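Local coordinates for protein mannan endo-1,4-beta-mannosidase (Cryptopygus antarcticus, PDB 4OOZ) that hydrolyses internal beta-1,4-mannosidic linkages in mannans, galactomannans and glucomannans, releasing mainly mannobiose and longer mannooligosaccharides and hardly attacking mannobiose or mannotriose, at residues A[176-181]-A[236-241]; A[81-86]-A[128-133]; A[279-284]-A[308-313]. One frame throughout, in Å; residues are numbered along the deposited sequence.

Contact 1 (A[176-181]-A[236-241]); sequences WEVLNE and ALVTVG. With BMA (beta-D-mannopyranose), chain G.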
loop_
_atom_site.group_PDB
_atom_site.type_symbol
_atom_site.label_atom_id
_atom_site.label_comp_id
_atom_site.label_asym_id
_atom_site.label_seq_id
_atom_site.Cartn_x
_atom_site.Cartn_y
_atom_site.Cartn_z
ATOM N N TRP A 176 -0.468 5.470 -4.425
ATOM C CA TRP A 176 0.906 5.378 -3.964
ATOM C C TRP A 176 0.916 5.044 -2.482
ATOM O O TRP A 176 0.359 5.786 -1.680
ATOM C CB TRP A 176 1.654 6.697 -4.172
ATOM C CG TRP A 176 1.603 7.262 -5.551
ATOM C CD1 TRP A 176 0.563 7.929 -6.128
ATOM C CD2 TRP A 176 2.656 7.242 -6.519
ATOM N NE1 TRP A 176 0.898 8.312 -7.403
ATOM C CE2 TRP A 176 2.178 7.903 -7.667
ATOM C CE3 TRP A 176 3.953 6.721 -6.530
ATOM C CZ2 TRP A 176 2.953 8.060 -8.814
ATOM C CZ3 TRP A 176 4.720 6.876 -7.669
ATOM C CH2 TRP A 176 4.217 7.539 -8.796
ATOM N N GLU A 177 1.553 3.946 -2.104
ATOM C CA GLU A 177 1.744 3.674 -0.687
ATOM C C GLU A 177 3.125 4.150 -0.244
ATOM O O GLU A 177 4.148 3.626 -0.684
ATOM C CB GLU A 177 1.574 2.192 -0.381
ATOM C CG GLU A 177 1.691 1.868 1.092
ATOM C CD GLU A 177 1.331 0.434 1.386
ATOM O OE1 GLU A 177 1.623 -0.044 2.499
ATOM O OE2 GLU A 177 0.768 -0.227 0.491
ATOM N N VAL A 178 3.137 5.153 0.625
ATOM C CA VAL A 178 4.367 5.738 1.132
ATOM C C VAL A 178 5.200 4.736 1.923
ATOM O O VAL A 178 6.376 4.532 1.636
ATOM C CB VAL A 178 4.069 6.953 2.025
ATOM C CG1 VAL A 178 5.313 7.381 2.785
ATOM C CG2 VAL A 178 3.529 8.094 1.189
ATOM N N LEU A 179 4.588 4.108 2.919
ATOM C CA LEU A 179 5.332 3.217 3.797
ATOM C C LEU A 179 4.566 1.936 4.112
ATOM O O LEU A 179 3.383 1.972 4.422
ATOM C CB LEU A 179 5.691 3.948 5.091
ATOM C CG LEU A 179 6.713 3.281 6.008
ATOM C CD1 LEU A 179 7.905 2.799 5.202
ATOM C CD2 LEU A 179 7.155 4.257 7.079
ATOM N N ASN A 180 5.255 0.805 4.022
ATOM C CA ASN A 180 4.676 -0.486 4.363
ATOM C C ASN A 180 4.998 -0.890 5.791
ATOM O O ASN A 180 6.155 -1.098 6.133
ATOM C CB ASN A 180 5.174 -1.565 3.403
ATOM C CG ASN A 180 5.044 -2.960 3.977
ATOM O OD1 ASN A 180 3.990 -3.581 3.892
ATOM N ND2 ASN A 180 6.123 -3.458 4.571
ATOM N N GLU A 181 3.964 -1.001 6.616
ATOM C CA GLU A 181 4.106 -1.408 8.013
ATOM C C GLU A 181 5.117 -0.583 8.802
ATOM O O GLU A 181 6.110 -1.120 9.280
ATOM C CB GLU A 181 4.486 -2.882 8.082
ATOM C CG GLU A 181 3.566 -3.759 7.270
ATOM C CD GLU A 181 3.434 -5.140 7.851
ATOM O OE1 GLU A 181 4.220 -5.481 8.755
ATOM O OE2 GLU A 181 2.555 -5.898 7.391
ATOM N N ALA A 236 -4.064 11.973 -6.983
ATOM C CA ALA A 236 -3.401 10.760 -6.503
ATOM C C ALA A 236 -3.895 10.290 -5.140
ATOM O O ALA A 236 -4.159 11.093 -4.246
ATOM C CB ALA A 236 -1.895 10.976 -6.460
ATOM N N LEU A 237 -4.024 8.976 -4.998
ATOM C CA LEU A 237 -4.450 8.377 -3.742
ATOM C C LEU A 237 -3.240 7.864 -2.981
ATOM O O LEU A 237 -2.527 6.995 -3.455
ATOM C CB LEU A 237 -5.445 7.240 -3.993
ATOM C CG LEU A 237 -6.709 7.611 -4.773
ATOM C CD1 LEU A 237 -7.655 6.429 -4.861
ATOM C CD2 LEU A 237 -7.393 8.806 -4.141
ATOM N N VAL A 238 -2.995 8.412 -1.801
ATOM C CA VAL A 238 -1.840 7.993 -1.022
ATOM C C VAL A 238 -2.322 7.169 0.165
ATOM O O VAL A 238 -3.401 7.409 0.689
ATOM C CB VAL A 238 -1.005 9.211 -0.565
ATOM C CG1 VAL A 238 0.131 8.787 0.342
ATOM C CG2 VAL A 238 -0.462 9.953 -1.777
ATOM N N THR A 239 -1.535 6.176 0.569
ATOM C CA THR A 239 -1.935 5.295 1.656
ATOM C C THR A 239 -0.757 4.768 2.468
ATOM O O THR A 239 0.404 4.932 2.092
ATOM C CB THR A 239 -2.732 4.098 1.121
ATOM O OG1 THR A 239 -2.862 3.109 2.150
ATOM C CG2 THR A 239 -2.024 3.484 -0.071
ATOM N N VAL A 240 -1.078 4.144 3.596
ATOM C CA VAL A 240 -0.102 3.462 4.434
ATOM C C VAL A 240 -0.664 2.097 4.806
ATOM O O VAL A 240 -1.834 1.985 5.163
ATOM C CB VAL A 240 0.218 4.262 5.711
ATOM C CG1 VAL A 240 1.055 3.432 6.663
ATOM C CG2 VAL A 240 0.923 5.562 5.365
ATOM N N GLY A 241 0.157 1.060 4.708
ATOM C CA GLY A 241 -0.294 -0.286 5.016
ATOM C C GLY A 241 0.280 -0.798 6.317
ATOM O O GLY A 241 1.455 -1.131 6.389
HETATM C C1 BMA G . 5.456 -7.854 4.758
HETATM C C2 BMA G . 5.145 -7.406 6.155
HETATM C C3 BMA G . 5.856 -8.314 7.129
HETATM C C4 BMA G . 5.495 -9.783 6.874
HETATM C C5 BMA G . 5.620 -10.158 5.385
HETATM C C6 BMA G . 4.958 -11.486 5.092
HETATM O O1 BMA G . 4.719 -7.016 3.917
HETATM O O2 BMA G . 3.758 -7.593 6.399
HETATM O O3 BMA G . 5.538 -7.977 8.477
HETATM O O4 BMA G . 6.353 -10.626 7.632
HETATM O O5 BMA G . 4.984 -9.162 4.560
HETATM O O6 BMA G . 4.727 -12.168 6.319
#
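The carbonyl oxygen Thr239 O is held by two neighbouring residues of the strand 176-180. Val178 N donates to Thr239 O at 3.1 Å, and Glu177 CA makes a weaker C-H contact with Thr239 O at 3.3 Å. Trp176 O is shared in the same way, by Thr239 N (3.0 Å) and the CA-H of Val238. The two parallel strands are neighbours in the (beta/alpha)8 barrel of this family 5 glycosidase and are twisted by 42° against each other. On the side facing helix 215-232, Val178 CG2 meets Val238 CG1 at 3.6 Å, while Trp176 rests CD1 against Ala236 CB.

The other face points into the barrel. Glu177 is extended, with CG anti to the backbone N (chi1 -177°). CB lies beside Thr239 CG2, and Glu177 OE1, which forms a salt bridge with Arg81, lies 2.9 Å from Gly241 N. Substrate-binding Asn180, on the same face, has ND2 hydrogen-bonded to Asn133. Where the strand gives way to loop, Glu181 N donates to Gly241 O, and the side chain of Glu181 turns to the mannose of chain G, accepting a bond from O3 on OE1 (2.8 Å).

Glu181 is the probable proton donor/acceptor. Its backbone bond to Gly241 O, with His280 ND1 bonded to OE2, probably fixes the carboxylate for its role at the sugar.

Contact 2 (A[81-86]-A[128-133]); sequences RVWVHV and ILVLFN. With BMA (beta-D-mannopyranose), chain G.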
loop_
_atom_site.group_PDB
_atom_site.type_symbol
_atom_site.label_atom_id
_atom_site.label_comp_id
_atom_site.label_asym_id
_atom_site.label_seq_id
_atom_site.Cartn_x
_atom_site.Cartn_y
_atom_site.Cartn_z
ATOM N N ARG A 81 -0.524 -5.269 -5.779
ATOM C CA ARG A 81 0.291 -4.408 -4.931
ATOM C C ARG A 81 1.772 -4.723 -5.126
ATOM O O ARG A 81 2.223 -5.825 -4.819
ATOM C CB ARG A 81 -0.105 -4.572 -3.463
ATOM C CG ARG A 81 0.589 -3.610 -2.508
ATOM C CD ARG A 81 -0.094 -3.631 -1.153
ATOM N NE ARG A 81 0.586 -2.814 -0.153
ATOM C CZ ARG A 81 1.327 -3.307 0.835
ATOM N NH1 ARG A 81 1.493 -4.616 0.951
ATOM N NH2 ARG A 81 1.901 -2.492 1.706
ATOM N N VAL A 82 2.521 -3.753 -5.641
ATOM C CA VAL A 82 3.926 -3.963 -5.972
ATOM C C VAL A 82 4.855 -2.976 -5.262
ATOM O O VAL A 82 4.617 -1.767 -5.259
ATOM C CB VAL A 82 4.149 -3.862 -7.492
ATOM C CG1 VAL A 82 3.565 -5.070 -8.186
ATOM C CG2 VAL A 82 3.511 -2.604 -8.037
ATOM N N TRP A 83 5.914 -3.502 -4.654
ATOM C CA TRP A 83 6.889 -2.671 -3.949
ATOM C C TRP A 83 7.930 -2.099 -4.916
ATOM O O TRP A 83 8.227 -2.701 -5.948
ATOM C CB TRP A 83 7.579 -3.468 -2.837
ATOM C CG TRP A 83 6.657 -3.888 -1.725
ATOM C CD1 TRP A 83 5.293 -3.870 -1.740
ATOM C CD2 TRP A 83 7.035 -4.382 -0.433
ATOM N NE1 TRP A 83 4.799 -4.323 -0.543
ATOM C CE2 TRP A 83 5.846 -4.645 0.277
ATOM C CE3 TRP A 83 8.261 -4.629 0.190
ATOM C CZ2 TRP A 83 5.848 -5.142 1.577
ATOM C CZ3 TRP A 83 8.261 -5.121 1.481
ATOM C CH2 TRP A 83 7.063 -5.374 2.161
ATOM N N VAL A 84 8.479 -0.936 -4.578
ATOM C CA VAL A 84 9.405 -0.245 -5.471
ATOM C C VAL A 84 10.781 -0.017 -4.831
ATOM O O VAL A 84 11.707 -0.796 -5.054
ATOM C CB VAL A 84 8.826 1.109 -5.928
ATOM C CG1 VAL A 84 9.744 1.770 -6.943
ATOM C CG2 VAL A 84 7.447 0.912 -6.521
ATOM N N HIS A 85 10.911 1.046 -4.042
ATOM C CA HIS A 85 12.190 1.388 -3.426
ATOM C C HIS A 85 12.647 0.321 -2.441
ATOM O O HIS A 85 13.818 -0.054 -2.418
ATOM C CB HIS A 85 12.112 2.741 -2.711
ATOM C CG HIS A 85 11.749 3.881 -3.615
ATOM N ND1 HIS A 85 11.870 3.815 -4.979
ATOM C CD2 HIS A 85 11.286 5.122 -3.328
ATOM C CE1 HIS A 85 11.487 4.968 -5.509
ATOM N NE2 HIS A 85 11.130 5.773 -4.532
ATOM N N VAL A 86 11.708 -0.155 -1.633
ATOM C CA VAL A 86 11.965 -1.180 -0.627
ATOM C C VAL A 86 13.065 -0.750 0.346
ATOM O O VAL A 86 12.814 0.033 1.259
ATOM C CB VAL A 86 12.338 -2.528 -1.275
ATOM C CG1 VAL A 86 12.283 -3.633 -0.248
ATOM C CG2 VAL A 86 11.391 -2.839 -2.421
ATOM N N ILE A 128 -0.872 -0.768 -6.992
ATOM C CA ILE A 128 -0.559 0.044 -5.827
ATOM C C ILE A 128 0.950 0.040 -5.585
ATOM O O ILE A 128 1.506 -0.923 -5.055
ATOM C CB ILE A 128 -1.292 -0.461 -4.574
ATOM C CG1 ILE A 128 -2.808 -0.419 -4.800
ATOM C CG2 ILE A 128 -0.900 0.373 -3.359
ATOM C CD1 ILE A 128 -3.632 -0.763 -3.581
ATOM N N LEU A 129 1.609 1.122 -5.986
ATOM C CA LEU A 129 3.060 1.224 -5.875
ATOM C C LEU A 129 3.509 1.558 -4.457
ATOM O O LEU A 129 3.347 2.687 -3.997
ATOM C CB LEU A 129 3.592 2.280 -6.842
ATOM C CG LEU A 129 3.108 2.199 -8.289
ATOM C CD1 LEU A 129 3.754 3.288 -9.127
ATOM C CD2 LEU A 129 3.391 0.833 -8.876
ATOM N N VAL A 130 4.083 0.575 -3.772
ATOM C CA VAL A 130 4.609 0.789 -2.430
ATOM C C VAL A 130 6.048 1.277 -2.509
ATOM O O VAL A 130 6.931 0.552 -2.969
ATOM C CB VAL A 130 4.555 -0.495 -1.583
ATOM C CG1 VAL A 130 4.914 -0.192 -0.137
ATOM C CG2 VAL A 130 3.179 -1.130 -1.672
ATOM N N LEU A 131 6.281 2.507 -2.063
ATOM C CA LEU A 131 7.606 3.108 -2.136
ATOM C C LEU A 131 8.594 2.381 -1.232
ATOM O O LEU A 131 9.322 1.498 -1.681
ATOM C CB LEU A 131 7.540 4.590 -1.766
ATOM C CG LEU A 131 6.587 5.431 -2.617
ATOM C CD1 LEU A 131 6.594 6.885 -2.173
ATOM C CD2 LEU A 131 6.930 5.311 -4.092
ATOM N N PHE A 132 8.611 2.747 0.043
ATOM C CA PHE A 132 9.571 2.183 0.983
ATOM C C PHE A 132 8.983 1.081 1.850
ATOM O O PHE A 132 7.793 1.080 2.157
ATOM C CB PHE A 132 10.136 3.280 1.886
ATOM C CG PHE A 132 10.758 4.421 1.137
ATOM C CD1 PHE A 132 11.961 4.254 0.471
ATOM C CD2 PHE A 132 10.148 5.661 1.108
ATOM C CE1 PHE A 132 12.537 5.301 -0.218
ATOM C CE2 PHE A 132 10.719 6.712 0.422
ATOM C CZ PHE A 132 11.915 6.532 -0.242
ATOM N N ASN A 133 9.835 0.143 2.246
ATOM C CA ASN A 133 9.461 -0.856 3.233
ATOM C C ASN A 133 9.632 -0.269 4.630
ATOM O O ASN A 133 10.424 0.650 4.823
ATOM C CB ASN A 133 10.301 -2.122 3.065
ATOM C CG ASN A 133 9.832 -3.257 3.952
ATOM O OD1 ASN A 133 8.729 -3.220 4.495
ATOM N ND2 ASN A 133 10.667 -4.275 4.098
HETATM C C1 BMA G . 5.456 -7.854 4.758
HETATM C C2 BMA G . 5.145 -7.406 6.155
HETATM C C3 BMA G . 5.856 -8.314 7.129
HETATM C C4 BMA G . 5.495 -9.783 6.874
HETATM C C5 BMA G . 5.620 -10.158 5.385
HETATM C C6 BMA G . 4.958 -11.486 5.092
HETATM O O1 BMA G . 4.719 -7.016 3.917
HETATM O O2 BMA G . 3.758 -7.593 6.399
HETATM O O3 BMA G . 5.538 -7.977 8.477
HETATM O O4 BMA G . 6.353 -10.626 7.632
HETATM O O5 BMA G . 4.984 -9.162 4.560
HETATM O O6 BMA G . 4.727 -12.168 6.319
#
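Val130 lies against both Trp83 and Arg81, at the centre of two parallel strands of the (beta/alpha)8 barrel; a beta-alpha-beta unit passing through helix 109-122 joins strands 79-86 and 126-133. This is the tight part. Val82 N bonds to Ile128 O and Val84 N to Val130 O. Between them, Val130 N donates to Val82 O at 2.8 Å.

On the face lined by Arg81, Trp83 and Val130, the two branches of the valine do different work. CG1 sits over the five-membered ring of Trp83, 4.2 Å from its centroid and 18° off the normal, a CH-pi contact. Val130 CG2, which is anti to the valine's own carbonyl carbon, reaches over one face of the Arg81 guanidinium, 3.4 Å from Arg81 NE. The arginine chain runs extended from CG to NE, carrying its charged end into the barrel, where NH2 forms a salt bridge with Glu177 and NH1 one with Glu312. On the face of Val82 and Leu129 the side chains lie side by side, with Val82 CG2 3.5 Å from Leu129 CD2.

A beta bulge then shifts the register by one residue. Past it the backbones stay bonded (Val86 N to Leu131 O, Asn133 N to Val86 O), but the side chains of Val86 and Phe132 diverge, and Val86 CG1 comes no nearer to Asn133 CB than 4.1 Å. His85, at the corner, turns towards Phe132, and the rings meet obliquely with planes 52° apart.

Trp83, a known substrate-binding residue, also brings its six-membered ring against the Asn133 amide, which Asn180 holds by a hydrogen bond to OD1. The ring's edge meets the sugar: Trp83 CZ2 is 3.2 Å from O1 of the mannose of chain G.

Contact 3 (A[279-284]-A[308-313]); sequences MHTYSH and LLIGEF. With BMA (beta-D-mannopyranose), chain G; BMA (beta-D-mannopyranose), chain C.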
loop_
_atom_site.group_PDB
_atom_site.type_symbol
_atom_site.label_atom_id
_atom_site.label_comp_id
_atom_site.label_asym_id
_atom_site.label_seq_id
_atom_site.Cartn_x
_atom_site.Cartn_y
_atom_site.Cartn_z
ATOM N N MET A 279 -5.272 -1.976 6.385
ATOM C CA MET A 279 -4.867 -2.875 7.458
ATOM C C MET A 279 -4.354 -4.209 6.917
ATOM O O MET A 279 -4.949 -4.791 6.009
ATOM C CB MET A 279 -6.036 -3.119 8.418
ATOM C CG MET A 279 -6.549 -1.869 9.123
ATOM S SD MET A 279 -8.007 -2.188 10.140
ATOM C CE MET A 279 -8.339 -0.556 10.799
ATOM N N HIS A 280 -3.243 -4.679 7.476
ATOM C CA HIS A 280 -2.744 -6.022 7.199
ATOM C C HIS A 280 -3.150 -6.918 8.354
ATOM O O HIS A 280 -3.199 -6.466 9.493
ATOM C CB HIS A 280 -1.220 -6.041 7.036
ATOM C CG HIS A 280 -0.696 -5.046 6.051
ATOM N ND1 HIS A 280 0.655 -4.822 5.867
ATOM C CD2 HIS A 280 -1.329 -4.217 5.189
ATOM C CE1 HIS A 280 0.824 -3.898 4.945
ATOM N NE2 HIS A 280 -0.365 -3.513 4.514
ATOM N N THR A 281 -3.431 -8.187 8.080
ATOM C CA THR A 281 -3.825 -9.084 9.160
ATOM C C THR A 281 -3.380 -10.526 8.928
ATOM O O THR A 281 -3.483 -11.062 7.824
ATOM C CB THR A 281 -5.365 -9.042 9.392
ATOM O OG1 THR A 281 -5.707 -9.836 10.534
ATOM C CG2 THR A 281 -6.128 -9.537 8.171
ATOM N N TYR A 282 -2.863 -11.133 9.990
ATOM C CA TYR A 282 -2.420 -12.520 9.970
ATOM C C TYR A 282 -2.771 -13.155 11.305
ATOM O O TYR A 282 -2.882 -12.462 12.314
ATOM C CB TYR A 282 -0.909 -12.620 9.709
ATOM C CG TYR A 282 -0.464 -12.019 8.394
ATOM C CD1 TYR A 282 -0.414 -12.787 7.240
ATOM C CD2 TYR A 282 -0.097 -10.684 8.310
ATOM C CE1 TYR A 282 -0.015 -12.241 6.039
ATOM C CE2 TYR A 282 0.302 -10.129 7.114
ATOM C CZ TYR A 282 0.342 -10.912 5.982
ATOM O OH TYR A 282 0.742 -10.363 4.787
ATOM N N SER A 283 -2.946 -14.470 11.316
ATOM C CA SER A 283 -3.272 -15.160 12.555
ATOM C C SER A 283 -2.013 -15.638 13.264
ATOM O O SER A 283 -1.228 -16.404 12.708
ATOM C CB SER A 283 -4.201 -16.342 12.289
ATOM O OG SER A 283 -3.483 -17.429 11.736
ATOM N N HIS A 284 -1.829 -15.181 14.495
ATOM C CA HIS A 284 -0.690 -15.593 15.302
ATOM C C HIS A 284 -1.105 -16.790 16.149
ATOM O O HIS A 284 -1.896 -16.635 17.080
ATOM C CB HIS A 284 -0.201 -14.439 16.182
ATOM C CG HIS A 284 -0.139 -13.119 15.472
ATOM N ND1 HIS A 284 -0.096 -11.917 16.146
ATOM C CD2 HIS A 284 -0.110 -12.813 14.154
ATOM C CE1 HIS A 284 -0.048 -10.928 15.271
ATOM N NE2 HIS A 284 -0.054 -11.443 14.057
ATOM N N LEU A 308 -11.302 1.810 3.264
ATOM C CA LEU A 308 -10.433 0.966 4.070
ATOM C C LEU A 308 -10.177 -0.360 3.373
ATOM O O LEU A 308 -11.092 -1.161 3.189
ATOM C CB LEU A 308 -11.042 0.726 5.451
ATOM C CG LEU A 308 -10.418 -0.383 6.298
ATOM C CD1 LEU A 308 -8.969 -0.070 6.626
ATOM C CD2 LEU A 308 -11.223 -0.591 7.570
ATOM N N LEU A 309 -8.923 -0.582 2.992
ATOM C CA LEU A 309 -8.527 -1.786 2.277
ATOM C C LEU A 309 -7.819 -2.776 3.194
ATOM O O LEU A 309 -7.040 -2.385 4.058
ATOM C CB LEU A 309 -7.620 -1.417 1.099
ATOM C CG LEU A 309 -6.579 -2.436 0.629
ATOM C CD1 LEU A 309 -7.202 -3.514 -0.237
ATOM C CD2 LEU A 309 -5.452 -1.739 -0.113
ATOM N N ILE A 310 -8.108 -4.061 3.021
ATOM C CA ILE A 310 -7.317 -5.091 3.674
ATOM C C ILE A 310 -6.209 -5.526 2.729
ATOM O O ILE A 310 -6.307 -6.560 2.067
ATOM C CB ILE A 310 -8.155 -6.321 4.090
ATOM C CG1 ILE A 310 -9.361 -5.898 4.928
ATOM C CG2 ILE A 310 -7.296 -7.315 4.870
ATOM C CD1 ILE A 310 -10.155 -7.063 5.490
ATOM N N GLY A 311 -5.168 -4.710 2.636
ATOM C CA GLY A 311 -3.967 -5.125 1.944
ATOM C C GLY A 311 -3.344 -6.193 2.812
ATOM O O GLY A 311 -3.349 -6.067 4.035
ATOM N N GLU A 312 -2.850 -7.254 2.185
ATOM C CA GLU A 312 -2.166 -8.344 2.883
ATOM C C GLU A 312 -3.053 -9.179 3.807
ATOM O O GLU A 312 -3.466 -8.738 4.877
ATOM C CB GLU A 312 -0.984 -7.802 3.687
ATOM C CG GLU A 312 0.048 -7.100 2.841
ATOM C CD GLU A 312 1.372 -6.955 3.553
ATOM O OE1 GLU A 312 1.611 -7.711 4.519
ATOM O OE2 GLU A 312 2.179 -6.097 3.134
ATOM N N PHE A 313 -3.325 -10.400 3.364
ATOM C CA PHE A 313 -3.842 -11.459 4.218
ATOM C C PHE A 313 -3.463 -12.772 3.554
ATOM O O PHE A 313 -3.225 -12.808 2.351
ATOM C CB PHE A 313 -5.357 -11.347 4.420
ATOM C CG PHE A 313 -6.167 -11.676 3.196
ATOM C CD1 PHE A 313 -6.635 -12.961 2.981
ATOM C CD2 PHE A 313 -6.477 -10.695 2.272
ATOM C CE1 PHE A 313 -7.382 -13.262 1.862
ATOM C CE2 PHE A 313 -7.225 -10.992 1.152
ATOM C CZ PHE A 313 -7.680 -12.273 0.949
HETATM C C1 BMA G . 5.456 -7.854 4.758
HETATM C C2 BMA G . 5.145 -7.406 6.155
HETATM C C3 BMA G . 5.856 -8.314 7.129
HETATM C C4 BMA G . 5.495 -9.783 6.874
HETATM C C5 BMA G . 5.620 -10.158 5.385
HETATM C C6 BMA G . 4.958 -11.486 5.092
HETATM O O1 BMA G . 4.719 -7.016 3.917
HETATM O O2 BMA G . 3.758 -7.593 6.399
HETATM O O3 BMA G . 5.538 -7.977 8.477
HETATM O O4 BMA G . 6.353 -10.626 7.632
HETATM O O5 BMA G . 4.984 -9.162 4.560
HETATM O O6 BMA G . 4.727 -12.168 6.319
HETATM C C1 BMA C . 2.377 -10.997 22.750
HETATM C C2 BMA C . 3.843 -10.739 22.412
HETATM C C3 BMA C . 3.933 -10.168 21.002
HETATM C C4 BMA C . 3.108 -10.974 19.969
HETATM C C5 BMA C . 1.702 -11.356 20.516
HETATM C C6 BMA C . 0.981 -12.369 19.644
HETATM O O2 BMA C . 4.581 -11.952 22.402
HETATM O O3 BMA C . 5.285 -10.070 20.567
HETATM O O4 BMA C . 2.921 -10.157 18.836
HETATM O O5 BMA C . 1.812 -11.902 21.843
HETATM O O6 BMA C . 0.199 -11.659 18.694
#
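Glu312, the probable nucleophile of this (beta/alpha)8-barrel glycosidase, lies on the segment 308-313, where His280 and Tyr282 of the loop 279-284 meet it from two directions.

Backbone bonds hold the two segments together. Met279 N donates to Leu309 O at 3.0 Å, and Thr281 N donates to Glu312 O at 3.3 Å, so the main chain of the glutamate is tied down as well as its side chain. CA-H contacts from Ile310 to Met279 O and from His280 to Gly311 O supplement them.

Stacking comes next. With its CG anti to the carbonyl carbon, Glu312 lays its side chain over one face of the His280 ring. CG stands 3.7 Å from the ring centroid, almost on the normal, in a CH-pi contact, and the carboxylate is stacked on the ring with its plane turned only 22° from it. The ring itself is held at both nitrogens, ND1 by Glu181 and NE2 by Gln278.

Among apolar contacts, Met279 CG touches Leu308 CD1 at 3.9 Å, and Thr281 CG2 lies beside Ile310 CG2.

Polar side-chain bonds complete the site. Tyr282 OH donates to Glu312 OE1 at 2.8 Å, on the anti side of the carboxylate and 27° out of its plane. OE2, in a salt bridge with Arg81, also accepts a weak bond from O1 of the mannose of chain G. Further along the loop and away from Glu312, His284 ND1 lies 2.6 Å from O6 of the mannose of chain C, which sits at the ring edge in a nearly straight hydrogen bond (169°).

How the contacts relate
Contact 2, contact 1 and contact 3 follow one another along the chain without interleaving, and all reach the same curled barrel sheet, contact 3 through strand 308-313 and the loop 279-284 that follows strand 277-278. Contacts 1 and 2 are closest, with centres about 8 Å apart, because strands 126-133 and 173-180 are adjacent. Contact 3 lies about 14 Å from contact 1 and about 16 Å from contact 2. All three nevertheless converge on the mannose of chain G. Glu181 and Glu312, from contacts 1 and 3, place their carboxylates close together, consistent with the proton donor/acceptor and nucleophile pair of clan GH-A, and contact 2 adds Arg81 and Trp83 beside them.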